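Local coordinates for hypothetical protein (Plasmodium falciparum, PDB 1ZSO), which is of unknown function but, as a member of the UPF0587 family, probably binds zinc, at residues B[16-21]-B[91-96]; B[80-85]-B[112-117]; B[85-90]-B[104-109]. All blocks are in the same frame, centred on the assembly; numbering follows the deposited sequence.

Overall arrangement
All three contacts involve one long six-stranded antiparallel sheet, but at different places. Contact 2 is the core example: buried and formed by packing alone, without polar bonds, it sets strand 80-85 of that sheet against strand 112-117 of a three-stranded sheet. Contacts 1 and 3 are partly buried, each with some exposed residues. Contact 3, about 11 Å from contact 2 between centres and sharing Val-85 with it, follows the chain as it leaves strand 80-85; here a backbone bond and a bound water join a loop to strand 102-110. Contact 1 lies across the chain's centre from contact 2 and mixes both chemistries, a tyrosine of a four-stranded sheet meeting strand 9-21. Phe-104 links contacts 1 and 3 by touching Ile-16 and Cys-91.

Contact 1 of 3, residues B[16-21]-B[91-96]; sequences IKAELE and CSYEEV
The hydroxyl of Tyr-93 is held by two backbone groups: it accepts the N-H of Ala-18, N to OH 3.2 Å, in a nearly straight bond (164° at the hydrogen), and also bonds to the carbonyl O of Glu-100. A buried phenol is thereby satisfied as acceptor and as donor at once. With CG anti to the backbone N (chi1 -169°), the ring reaches over from its own strand to the backbone of 16-21. The carbonyl O of Ala-18 lies at the ring's edge, near its plane, 3.5 Å from Tyr-93 CE2. Two different sheets meet here. Strand 92-94 is an edge strand of a four-stranded antiparallel sheet, and it runs at 37° to strand 16-21 of the six-stranded one, the axes 9.0 Å apart, so that side chains must span the gap. Ile-16 does so from the other segment, its CG1 lying 3.9 Å from Tyr-93 CD1, while its CD1 methyl reaches the root of the tyrosine side chain near CB and CG. Further along, Leu-20 drives CD1 to within 3.6 Å of Glu-94 O and also against Glu-95 CA, where strand 92-94 gives way to a 3-10 turn; Leu-20 also touches Ile-156 of strand 152-163.

Contact 2 of 3, residues B[80-85]-B[112-117]; sequences STINFV and IELIDF
Two antiparallel sheets packed through their apolar faces are exemplified where Ile-112 and Leu-114, on an outer strand of the three-stranded sheet, meet Ser-80 and Ile-82 of the six-stranded one. Ile-112 points at the opposing strand and does most of the touching. Its CD1 methyl lies over the peptide link between Ser-80 and Thr-81, 3.6 Å from Thr-81 N, while its CG1 rests 3.7 Å from Ser-80 CB. The same methyl meets Ile-82 CG1 at 3.9 Å, the two isoleucine side chains crossing at about a right angle. The strands themselves diverge: their short axes make an angle of 55° and come no nearer than 7.7 Å, so contact is concentrated where 80-85 and 112-117 both begin. Beyond that end, Ile-82 bridges the widening gap by its outer carbon. With CG1 anti to the carbonyl carbon (chi1 -53°) and the chain extended beyond it, CD1 reaches Leu-114 CD2 at 4.0 Å. All five touching residues are buried, and neighbours from both sheets extend the apolar layer: Phe-107 and Phe-69 lie against Ile-82, Ile-71 against Ile-112, and Ile-38 of strand 34-40 against both Ile-112 and Leu-114.

Contact 3 of 3, residues B[85-90]-B[104-109]; sequences VNTKNS and FASFEC
Val-85 N donates to Ser-106 O at 2.9 Å, with 159° at the hydrogen; the amide approaches the carbonyl from 30° outside its plane. The return link of the same pair, between Val-85 O and Ser-106 N, is made through a water molecule. The water donates to Val-85 O at 2.8 Å and accepts the N-H of Ser-106, its oxygen 2.9 Å from Ser-106 N, replacing a direct bond between these backbone groups. It is also bonded to Thr-87 OG1, and Ser-90 OG lies unusually close to it, so that this last bond is less certain; the loop curls round the water. The water stands between the chain leaving strand 80-85 and its antiparallel neighbour 102-110, as the chain turns toward strand 92-94. Within that turn Ser-90 N bonds to Thr-87 O, and both residues have a hydroxyl near the water. Ser-90 extends OG anti to its own backbone N (chi1 -171°), and from there the oxygen also makes a weak, long approach to Phe-104 O at 3.4 Å. Phe-104 and Ala-105 form a classic beta bulge facing Val-14 on strand 9-21, the next strand of the sheet. Packing takes over at the Val-85 end. Its CG2 methyl sits 3.7 Å from Glu-108 N and 3.9 Å from Glu-108 CG, so the aliphatic root of the glutamate lies beside the valine. Phe-107, whose side chain leaves the backbone away from 85-90, meets Trp-34 and Phe-36 edge-to-face.

Contact 1 of 3, residues B[16-21]-B[91-96]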
ATOM      1  N   ILE B  16       9.332  16.827  14.929  1.00 37.10           N
ATOM      2  CA  ILE B  16      10.563  17.275  14.342  1.00 37.09           C
ATOM      3  C   ILE B  16      11.145  18.521  15.020  1.00 37.24           C
ATOM      4  O   ILE B  16      10.456  19.280  15.721  1.00 36.93           O
ATOM      5  CB  ILE B  16      10.429  17.530  12.819  1.00 37.05           C
ATOM      6  CG1 ILE B  16       9.762  18.871  12.532  1.00 38.65           C
ATOM      7  CG2 ILE B  16       9.653  16.414  12.138  1.00 35.94           C
ATOM      8  CD1 ILE B  16       9.747  19.174  11.038  1.00 37.33           C
ATOM      9  N   LYS B  17      12.430  18.718  14.733  1.00 36.96           N
ATOM     10  CA  LYS B  17      13.244  19.831  15.227  1.00 37.64           C
ATOM     11  C   LYS B  17      14.299  20.125  14.142  1.00 35.75           C
ATOM     12  O   LYS B  17      14.895  19.224  13.588  1.00 34.16           O
ATOM     13  CB  LYS B  17      13.915  19.410  16.533  1.00 37.11           C
ATOM     14  CG  LYS B  17      14.836  20.420  17.162  1.00 40.85           C
ATOM     15  CD  LYS B  17      15.325  19.848  18.481  1.00 40.30           C
ATOM     16  CE  LYS B  17      16.600  20.485  18.955  1.00 44.10           C
ATOM     17  NZ  LYS B  17      16.920  19.978  20.372  1.00 45.79           N
ATOM     18  N   ALA B  18      14.517  21.383  13.829  1.00 35.25           N
ATOM     19  CA  ALA B  18      15.549  21.730  12.863  1.00 35.02           C
ATOM     20  C   ALA B  18      15.913  23.168  13.107  1.00 35.38           C
ATOM     21  O   ALA B  18      15.109  23.946  13.647  1.00 33.97           O
ATOM     22  CB  ALA B  18      15.066  21.541  11.416  1.00 34.56           C
ATOM     23  N   GLU B  19      17.154  23.471  12.751  1.00 36.64           N
ATOM     24  CA  GLU B  19      17.729  24.799  12.875  1.00 38.95           C
ATOM     25  C   GLU B  19      17.518  25.555  11.538  1.00 38.90           C
ATOM     26  O   GLU B  19      17.837  25.042  10.446  1.00 37.78           O
ATOM     27  CB  GLU B  19      19.211  24.635  13.287  1.00 38.90           C
ATOM     28  CG  GLU B  19      20.140  25.793  12.989  1.00 42.38           C
ATOM     29  CD  GLU B  19      21.536  25.582  13.609  1.00 42.10           C
ATOM     30  OE1 GLU B  19      21.842  24.437  14.028  1.00 46.84           O
ATOM     31  OE2 GLU B  19      22.320  26.558  13.684  1.00 47.63           O
ATOM     32  N   LEU B  20      16.948  26.752  11.650  1.00 38.92           N
ATOM     33  CA  LEU B  20      16.420  27.479  10.507  1.00 39.11           C
ATOM     34  C   LEU B  20      17.217  28.720  10.202  1.00 39.20           C
ATOM     35  O   LEU B  20      17.546  29.505  11.085  1.00 37.93           O
ATOM     36  CB  LEU B  20      14.976  27.897  10.737  1.00 38.34           C
ATOM     37  CG  LEU B  20      13.979  26.793  11.042  1.00 40.42           C
ATOM     38  CD1 LEU B  20      12.591  27.368  11.232  1.00 39.83           C
ATOM     39  CD2 LEU B  20      14.014  25.701   9.966  1.00 39.15           C
ATOM     40  N   GLU B  21      17.526  28.859   8.920  1.00 39.11           N
ATOM     41  CA  GLU B  21      18.190  30.034   8.402  1.00 39.99           C
ATOM     42  C   GLU B  21      17.294  30.638   7.310  1.00 39.37           C
ATOM     43  O   GLU B  21      17.115  30.058   6.231  1.00 40.37           O
ATOM     44  CB  GLU B  21      19.588  29.667   7.885  1.00 39.84           C
ATOM     45  CG  GLU B  21      20.264  30.740   7.031  1.00 44.19           C
ATOM     46  CD  GLU B  21      20.973  31.845   7.823  1.00 49.11           C
ATOM     47  OE1 GLU B  21      20.820  31.919   9.077  1.00 46.82           O
ATOM     48  OE2 GLU B  21      21.697  32.644   7.155  1.00 53.61           O
ATOM     49  N   CYS B  91       1.753  19.394   9.855  1.00 28.33           N
ATOM     50  CA  CYS B  91       2.735  19.353   8.802  1.00 28.63           C
ATOM     51  C   CYS B  91       3.337  20.696   8.468  1.00 27.38           C
ATOM     52  O   CYS B  91       3.625  20.936   7.305  1.00 27.87           O
ATOM     53  CB  CYS B  91       2.126  18.769   7.528  1.00 29.15           C
ATOM     54  SG  CYS B  91       1.682  17.052   7.673  1.00 33.31           S
ATOM     55  N   SER B  92       3.538  21.543   9.474  1.00 26.45           N
ATOM     56  CA  SER B  92       4.164  22.843   9.309  1.00 26.39           C
ATOM     57  C   SER B  92       5.147  23.082  10.474  1.00 26.77           C
ATOM     58  O   SER B  92       4.862  22.731  11.602  1.00 26.02           O
ATOM     59  CB  SER B  92       3.081  23.949   9.277  1.00 27.37           C
ATOM     60  OG  SER B  92       3.585  25.160   8.725  1.00 22.25           O
ATOM     61  N   TYR B  93       6.312  23.658  10.178  1.00 28.13           N
ATOM     62  CA  TYR B  93       7.293  24.065  11.173  1.00 28.12           C
ATOM     63  C   TYR B  93       7.753  25.459  10.789  1.00 29.85           C
ATOM     64  O   TYR B  93       8.136  25.735   9.662  1.00 29.64           O
ATOM     65  CB  TYR B  93       8.441  23.062  11.156  1.00 29.12           C
ATOM     66  CG  TYR B  93       9.470  23.130  12.285  1.00 26.92           C
ATOM     67  CD1 TYR B  93       9.218  22.568  13.514  1.00 25.29           C
ATOM     68  CD2 TYR B  93      10.737  23.692  12.067  1.00 31.03           C
ATOM     69  CE1 TYR B  93      10.169  22.584  14.503  1.00 27.68           C
ATOM     70  CE2 TYR B  93      11.706  23.735  13.068  1.00 27.28           C
ATOM     71  CZ  TYR B  93      11.422  23.188  14.281  1.00 27.78           C
ATOM     72  OH  TYR B  93      12.383  23.218  15.285  1.00 27.22           O
ATOM     73  N   GLU B  94       7.683  26.372  11.729  1.00 32.79           N
ATOM     74  CA  GLU B  94       7.735  27.775  11.375  1.00 33.90           C
ATOM     75  C   GLU B  94       8.911  28.442  12.068  1.00 33.19           C
ATOM     76  O   GLU B  94       9.511  27.874  12.964  1.00 31.07           O
ATOM     77  CB  GLU B  94       6.382  28.417  11.721  1.00 34.07           C
ATOM     78  CG  GLU B  94       5.215  27.788  10.920  1.00 35.56           C
ATOM     79  CD  GLU B  94       3.872  27.818  11.641  1.00 37.69           C
ATOM     80  OE1 GLU B  94       3.636  28.788  12.415  1.00 44.55           O
ATOM     81  OE2 GLU B  94       3.043  26.883  11.429  1.00 40.47           O
ATOM     82  N   GLU B  95       9.258  29.635  11.600  1.00 33.05           N
ATOM     83  CA  GLU B  95      10.387  30.390  12.142  1.00 33.74           C
ATOM     84  C   GLU B  95      10.388  30.381  13.674  1.00 32.93           C
ATOM     85  O   GLU B  95      11.418  30.129  14.327  1.00 33.78           O
ATOM     86  CB  GLU B  95      10.311  31.824  11.622  1.00 33.53           C
ATOM     87  CG  GLU B  95      11.480  32.730  11.945  1.00 33.66           C
ATOM     88  CD  GLU B  95      11.378  34.071  11.190  1.00 35.77           C
ATOM     89  OE1 GLU B  95      10.394  34.241  10.418  1.00 40.37           O
ATOM     90  OE2 GLU B  95      12.267  34.951  11.356  1.00 33.31           O
ATOM     91  N   VAL B  96       9.224  30.646  14.244  1.00 31.26           N
ATOM     92  CA  VAL B  96       9.097  30.754  15.675  1.00 29.43           C
ATOM     93  C   VAL B  96       9.487  29.460  16.410  1.00 28.66           C
ATOM     94  O   VAL B  96       9.871  29.502  17.586  1.00 26.78           O
ATOM     95  CB  VAL B  96       7.665  31.214  16.061  1.00 29.61           C
ATOM     96  CG1 VAL B  96       6.630  30.084  15.895  1.00 28.32           C
ATOM     97  CG2 VAL B  96       7.655  31.756  17.493  1.00 29.14           C
TER

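Contact 2 of 3, residues B[80-85]-B[112-117]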
ATOM      1  N   SER B  80      -4.384  -4.716   9.490  1.00 28.10           N
ATOM      2  CA  SER B  80      -3.763  -3.703  10.320  1.00 27.12           C
ATOM      3  C   SER B  80      -3.601  -2.447   9.477  1.00 27.52           C
ATOM      4  O   SER B  80      -3.366  -2.535   8.293  1.00 28.53           O
ATOM      5  CB  SER B  80      -2.447  -4.221  10.849  1.00 27.91           C
ATOM      6  OG  SER B  80      -2.644  -5.413  11.591  1.00 27.00           O
ATOM      7  N   THR B  81      -3.794  -1.286  10.087  1.00 27.67           N
ATOM      8  CA  THR B  81      -3.994  -0.047   9.350  1.00 28.00           C
ATOM      9  C   THR B  81      -3.217   1.150   9.950  1.00 28.65           C
ATOM     10  O   THR B  81      -2.935   1.195  11.149  1.00 27.42           O
ATOM     11  CB  THR B  81      -5.480   0.343   9.362  1.00 27.85           C
ATOM     12  OG1 THR B  81      -5.897   0.558  10.717  1.00 25.64           O
ATOM     13  CG2 THR B  81      -6.326  -0.745   8.767  1.00 29.65           C
ATOM     14  N   ILE B  82      -2.871   2.086   9.071  1.00 29.08           N
ATOM     15  CA  ILE B  82      -2.450   3.444   9.456  1.00 30.09           C
ATOM     16  C   ILE B  82      -3.333   4.477   8.768  1.00 28.44           C
ATOM     17  O   ILE B  82      -3.621   4.382   7.588  1.00 28.37           O
ATOM     18  CB  ILE B  82      -1.032   3.775   8.998  1.00 29.56           C
ATOM     19  CG1 ILE B  82      -0.053   2.711   9.452  1.00 27.12           C
ATOM     20  CG2 ILE B  82      -0.649   5.142   9.557  1.00 31.15           C
ATOM     21  CD1 ILE B  82       1.274   2.788   8.756  1.00 31.90           C
ATOM     22  N   ASN B  83      -3.764   5.453   9.518  1.00 29.92           N
ATOM     23  CA  ASN B  83      -4.446   6.638   8.977  1.00 30.45           C
ATOM     24  C   ASN B  83      -3.739   7.884   9.503  1.00 30.13           C
ATOM     25  O   ASN B  83      -3.559   8.008  10.723  1.00 28.67           O
ATOM     26  CB  ASN B  83      -5.895   6.715   9.440  1.00 30.49           C
ATOM     27  CG  ASN B  83      -6.878   6.170   8.428  1.00 34.30           C
ATOM     28  OD1 ASN B  83      -6.868   6.536   7.251  1.00 40.32           O
ATOM     29  ND2 ASN B  83      -7.781   5.332   8.904  1.00 35.43           N
ATOM     30  N   PHE B  84      -3.346   8.768   8.582  1.00 29.13           N
ATOM     31  CA  PHE B  84      -2.991  10.144   8.889  1.00 29.00           C
ATOM     32  C   PHE B  84      -4.194  10.844   9.489  1.00 30.24           C
ATOM     33  O   PHE B  84      -5.327  10.687   9.011  1.00 30.46           O
ATOM     34  CB  PHE B  84      -2.563  10.884   7.591  1.00 29.69           C
ATOM     35  CG  PHE B  84      -2.292  12.369   7.782  1.00 29.34           C
ATOM     36  CD1 PHE B  84      -1.048  12.813   8.100  1.00 29.50           C
ATOM     37  CD2 PHE B  84      -3.295  13.302   7.608  1.00 29.71           C
ATOM     38  CE1 PHE B  84      -0.806  14.140   8.275  1.00 34.01           C
ATOM     39  CE2 PHE B  84      -3.075  14.614   7.791  1.00 29.25           C
ATOM     40  CZ  PHE B  84      -1.832  15.059   8.126  1.00 31.32           C
ATOM     41  N   VAL B  85      -3.947  11.618  10.543  1.00 31.37           N
ATOM     42  CA  VAL B  85      -4.979  12.304  11.245  1.00 32.64           C
ATOM     43  C   VAL B  85      -4.878  13.773  10.891  1.00 34.50           C
ATOM     44  O   VAL B  85      -3.851  14.405  11.139  1.00 34.41           O
ATOM     45  CB  VAL B  85      -4.836  12.144  12.780  1.00 32.21           C
ATOM     46  CG1 VAL B  85      -5.899  12.983  13.492  1.00 33.91           C
ATOM     47  CG2 VAL B  85      -4.960  10.707  13.207  1.00 30.30           C
ATOM     48  N   ILE B 112      -0.355  -1.945  14.227  1.00 26.28           N
ATOM     49  CA  ILE B 112       0.925  -1.554  13.625  1.00 28.61           C
ATOM     50  C   ILE B 112       1.620  -0.562  14.573  1.00 28.17           C
ATOM     51  O   ILE B 112       0.952   0.310  15.114  1.00 27.90           O
ATOM     52  CB  ILE B 112       0.731  -0.851  12.273  1.00 27.58           C
ATOM     53  CG1 ILE B 112       0.410  -1.838  11.168  1.00 30.11           C
ATOM     54  CG2 ILE B 112       1.986  -0.069  11.861  1.00 28.32           C
ATOM     55  CD1 ILE B 112      -0.178  -1.158   9.954  1.00 29.09           C
ATOM     56  N   GLU B 113       2.925  -0.722  14.752  1.00 29.23           N
ATOM     57  CA  GLU B 113       3.830   0.285  15.392  1.00 31.87           C
ATOM     58  C   GLU B 113       4.777   0.961  14.410  1.00 30.85           C
ATOM     59  O   GLU B 113       5.527   0.286  13.714  1.00 30.17           O
ATOM     60  CB  GLU B 113       4.809  -0.361  16.360  1.00 34.36           C
ATOM     61  CG  GLU B 113       4.462  -0.329  17.763  1.00 41.09           C
ATOM     62  CD  GLU B 113       3.969  -1.658  18.172  1.00 48.38           C
ATOM     63  OE1 GLU B 113       2.944  -2.047  17.576  1.00 54.31           O
ATOM     64  OE2 GLU B 113       4.619  -2.314  19.027  1.00 49.06           O
ATOM     65  N   LEU B 114       4.765   2.284  14.409  1.00 30.80           N
ATOM     66  CA  LEU B 114       5.689   3.105  13.646  1.00 31.33           C
ATOM     67  C   LEU B 114       7.010   3.068  14.366  1.00 31.79           C
ATOM     68  O   LEU B 114       7.068   3.526  15.479  1.00 31.50           O
ATOM     69  CB  LEU B 114       5.204   4.563  13.596  1.00 32.13           C
ATOM     70  CG  LEU B 114       3.810   4.737  12.982  1.00 31.33           C
ATOM     71  CD1 LEU B 114       3.527   6.185  12.580  1.00 31.39           C
ATOM     72  CD2 LEU B 114       3.685   3.834  11.783  1.00 31.94           C
ATOM     73  N   ILE B 115       8.058   2.499  13.746  1.00 32.58           N
ATOM     74  CA  ILE B 115       9.367   2.363  14.400  1.00 32.24           C
ATOM     75  C   ILE B 115      10.302   3.540  14.006  1.00 33.59           C
ATOM     76  O   ILE B 115      10.769   4.323  14.854  1.00 31.39           O
ATOM     77  CB  ILE B 115      10.011   0.977  14.057  1.00 31.51           C
ATOM     78  CG1 ILE B 115       9.114  -0.176  14.506  1.00 30.90           C
ATOM     79  CG2 ILE B 115      11.341   0.808  14.715  1.00 31.75           C
ATOM     80  CD1 ILE B 115       8.903  -0.265  16.010  1.00 33.07           C
ATOM     81  N   ASP B 116      10.534   3.656  12.701  1.00 34.02           N
ATOM     82  CA  ASP B 116      11.475   4.595  12.136  1.00 34.81           C
ATOM     83  C   ASP B 116      10.747   5.389  11.074  1.00 33.51           C
ATOM     84  O   ASP B 116      10.045   4.820  10.280  1.00 33.97           O
ATOM     85  CB  ASP B 116      12.620   3.857  11.435  1.00 34.98           C
ATOM     86  CG  ASP B 116      13.445   3.013  12.378  1.00 37.01           C
ATOM     87  OD1 ASP B 116      13.845   3.534  13.448  1.00 40.85           O
ATOM     88  OD2 ASP B 116      13.724   1.828  12.038  1.00 42.54           O
ATOM     89  N   PHE B 117      10.965   6.700  11.069  1.00 32.75           N
ATOM     90  CA  PHE B 117      10.463   7.623  10.076  1.00 30.82           C
ATOM     91  C   PHE B 117      11.614   8.042   9.164  1.00 31.16           C
ATOM     92  O   PHE B 117      12.758   8.190   9.610  1.00 31.46           O
ATOM     93  CB  PHE B 117       9.932   8.840  10.816  1.00 33.24           C
ATOM     94  CG  PHE B 117       9.588   9.971   9.937  1.00 33.36           C
ATOM     95  CD1 PHE B 117       8.627   9.826   8.953  1.00 34.07           C
ATOM     96  CD2 PHE B 117      10.220  11.192  10.084  1.00 34.04           C
ATOM     97  CE1 PHE B 117       8.312  10.889   8.115  1.00 36.24           C
ATOM     98  CE2 PHE B 117       9.901  12.248   9.249  1.00 34.59           C
ATOM     99  CZ  PHE B 117       8.949  12.102   8.273  1.00 32.54           C
TER

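Contact 3 of 3, residues B[85-90]-B[104-109]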
ATOM      1  N   VAL B  85      -3.947  11.618  10.543  1.00 31.37           N
ATOM      2  CA  VAL B  85      -4.979  12.304  11.245  1.00 32.64           C
ATOM      3  C   VAL B  85      -4.878  13.773  10.891  1.00 34.50           C
ATOM      4  O   VAL B  85      -3.851  14.405  11.139  1.00 34.41           O
ATOM      5  CB  VAL B  85      -4.836  12.144  12.780  1.00 32.21           C
ATOM      6  CG1 VAL B  85      -5.899  12.983  13.492  1.00 33.91           C
ATOM      7  CG2 VAL B  85      -4.960  10.707  13.207  1.00 30.30           C
ATOM      8  N   ASN B  86      -5.943  14.320  10.317  1.00 36.47           N
ATOM      9  CA  ASN B  86      -5.966  15.745   9.982  1.00 38.33           C
ATOM     10  C   ASN B  86      -6.084  16.560  11.274  1.00 38.33           C
ATOM     11  O   ASN B  86      -7.079  16.474  11.971  1.00 38.97           O
ATOM     12  CB  ASN B  86      -7.119  16.060   9.017  1.00 39.15           C
ATOM     13  CG  ASN B  86      -7.073  15.200   7.724  1.00 42.80           C
ATOM     14  OD1 ASN B  86      -7.717  14.138   7.636  1.00 45.44           O
ATOM     15  ND2 ASN B  86      -6.295  15.648   6.736  1.00 44.06           N
ATOM     16  N   THR B  87      -5.041  17.304  11.613  1.00 38.81           N
ATOM     17  CA  THR B  87      -5.083  18.301  12.703  1.00 39.56           C
ATOM     18  C   THR B  87      -4.773  19.656  12.069  1.00 38.82           C
ATOM     19  O   THR B  87      -4.173  19.715  11.019  1.00 39.03           O
ATOM     20  CB  THR B  87      -4.078  17.942  13.840  1.00 39.98           C
ATOM     21  OG1 THR B  87      -2.765  17.721  13.297  1.00 42.87           O
ATOM     22  CG2 THR B  87      -4.502  16.657  14.527  1.00 40.28           C
ATOM     23  N   LYS B  88      -5.214  20.752  12.639  1.00 39.27           N
ATOM     24  CA  LYS B  88      -5.007  22.013  11.941  1.00 39.66           C
ATOM     25  C   LYS B  88      -3.566  22.476  12.161  1.00 39.10           C
ATOM     26  O   LYS B  88      -2.942  22.187  13.193  1.00 39.17           O
ATOM     27  CB  LYS B  88      -6.081  23.074  12.314  1.00 40.47           C
ATOM     28  CG  LYS B  88      -5.717  24.092  13.376  1.00 40.90           C
ATOM     29  CD  LYS B  88      -5.767  23.501  14.777  1.00 43.11           C
ATOM     30  CE  LYS B  88      -4.978  24.361  15.753  1.00 42.50           C
ATOM     31  NZ  LYS B  88      -5.231  25.804  15.512  1.00 42.98           N
ATOM     32  N   ASN B  89      -3.041  23.179  11.166  1.00 38.59           N
ATOM     33  CA  ASN B  89      -1.593  23.399  11.028  1.00 37.98           C
ATOM     34  C   ASN B  89      -0.749  22.149  11.331  1.00 36.45           C
ATOM     35  O   ASN B  89       0.332  22.237  11.914  1.00 37.76           O
ATOM     36  CB  ASN B  89      -1.129  24.550  11.895  1.00 38.39           C
ATOM     37  CG  ASN B  89      -2.119  25.691  11.923  1.00 39.81           C
ATOM     38  OD1 ASN B  89      -2.279  26.443  10.951  1.00 40.92           O
ATOM     39  ND2 ASN B  89      -2.772  25.852  13.059  1.00 43.37           N
ATOM     40  N   SER B  90      -1.243  20.991  10.917  1.00 33.28           N
ATOM     41  CA  SER B  90      -0.426  19.814  10.838  1.00 31.56           C
ATOM     42  C   SER B  90       0.638  20.095   9.769  1.00 29.52           C
ATOM     43  O   SER B  90       0.464  20.951   8.904  1.00 27.81           O
ATOM     44  CB  SER B  90      -1.316  18.615  10.451  1.00 32.21           C
ATOM     45  OG  SER B  90      -0.642  17.346  10.533  1.00 37.55           O
ATOM     46  N   PHE B 104       4.530  17.300  14.370  1.00 32.09           N
ATOM     47  CA  PHE B 104       4.493  17.554  12.950  1.00 31.94           C
ATOM     48  C   PHE B 104       3.312  16.859  12.292  1.00 31.19           C
ATOM     49  O   PHE B 104       2.684  17.418  11.403  1.00 30.94           O
ATOM     50  CB  PHE B 104       5.805  17.087  12.292  1.00 32.68           C
ATOM     51  CG  PHE B 104       5.978  17.581  10.884  1.00 31.42           C
ATOM     52  CD1 PHE B 104       6.276  18.908  10.637  1.00 31.67           C
ATOM     53  CD2 PHE B 104       5.793  16.728   9.801  1.00 34.38           C
ATOM     54  CE1 PHE B 104       6.385  19.381   9.349  1.00 32.23           C
ATOM     55  CE2 PHE B 104       5.917  17.206   8.504  1.00 34.10           C
ATOM     56  CZ  PHE B 104       6.193  18.536   8.279  1.00 30.99           C
ATOM     57  N   ALA B 105       3.033  15.625  12.699  1.00 30.64           N
ATOM     58  CA  ALA B 105       1.972  14.836  12.083  1.00 29.23           C
ATOM     59  C   ALA B 105       1.552  13.736  13.036  1.00 30.21           C
ATOM     60  O   ALA B 105       2.403  13.143  13.717  1.00 32.57           O
ATOM     61  CB  ALA B 105       2.434  14.264  10.769  1.00 29.25           C
ATOM     62  N   SER B 106       0.255  13.442  13.098  1.00 29.35           N
ATOM     63  CA  SER B 106      -0.214  12.336  13.930  1.00 30.16           C
ATOM     64  C   SER B 106      -0.838  11.237  13.063  1.00 29.08           C
ATOM     65  O   SER B 106      -1.412  11.536  11.995  1.00 26.53           O
ATOM     66  CB  SER B 106      -1.233  12.826  14.951  1.00 30.71           C
ATOM     67  OG  SER B 106      -0.924  14.149  15.353  1.00 36.71           O
ATOM     68  N   PHE B 107      -0.735   9.990  13.546  1.00 27.94           N
ATOM     69  CA  PHE B 107      -1.326   8.820  12.877  1.00 28.11           C
ATOM     70  C   PHE B 107      -2.048   7.892  13.844  1.00 29.56           C
ATOM     71  O   PHE B 107      -1.528   7.576  14.912  1.00 30.29           O
ATOM     72  CB  PHE B 107      -0.255   8.009  12.174  1.00 27.74           C
ATOM     73  CG  PHE B 107       0.623   8.822  11.266  1.00 29.59           C
ATOM     74  CD1 PHE B 107       1.702   9.530  11.777  1.00 25.16           C
ATOM     75  CD2 PHE B 107       0.376   8.883   9.911  1.00 28.92           C
ATOM     76  CE1 PHE B 107       2.479  10.297  10.966  1.00 24.58           C
ATOM     77  CE2 PHE B 107       1.165   9.668   9.098  1.00 27.57           C
ATOM     78  CZ  PHE B 107       2.218  10.355   9.624  1.00 26.35           C
ATOM     79  N   GLU B 108      -3.244   7.439  13.456  1.00 30.44           N
ATOM     80  CA  GLU B 108      -3.886   6.299  14.103  1.00 30.45           C
ATOM     81  C   GLU B 108      -3.388   5.023  13.494  1.00 28.91           C
ATOM     82  O   GLU B 108      -3.547   4.775  12.308  1.00 28.43           O
ATOM     83  CB  GLU B 108      -5.402   6.298  13.926  1.00 30.23           C
ATOM     84  CG  GLU B 108      -6.110   7.310  14.766  1.00 33.44           C
ATOM     85  CD  GLU B 108      -7.616   7.324  14.498  1.00 34.04           C
ATOM     86  OE1 GLU B 108      -8.132   6.343  13.890  1.00 36.50           O
ATOM     87  OE2 GLU B 108      -8.267   8.319  14.903  1.00 39.47           O
ATOM     88  N   CYS B 109      -2.865   4.180  14.358  1.00 28.56           N
ATOM     89  CA  CYS B 109      -2.349   2.903  13.995  1.00 28.45           C
ATOM     90  C   CYS B 109      -3.100   1.804  14.725  1.00 26.59           C
ATOM     91  O   CYS B 109      -3.204   1.841  15.919  1.00 25.62           O
ATOM     92  CB  CYS B 109      -0.884   2.888  14.381  1.00 29.39           C
ATOM     93  SG  CYS B 109       0.021   4.269  13.678  1.00 34.02           S
TER
HETATM   94  O   HOH W   1      -1.471  15.550  12.073  1.00 41.15           O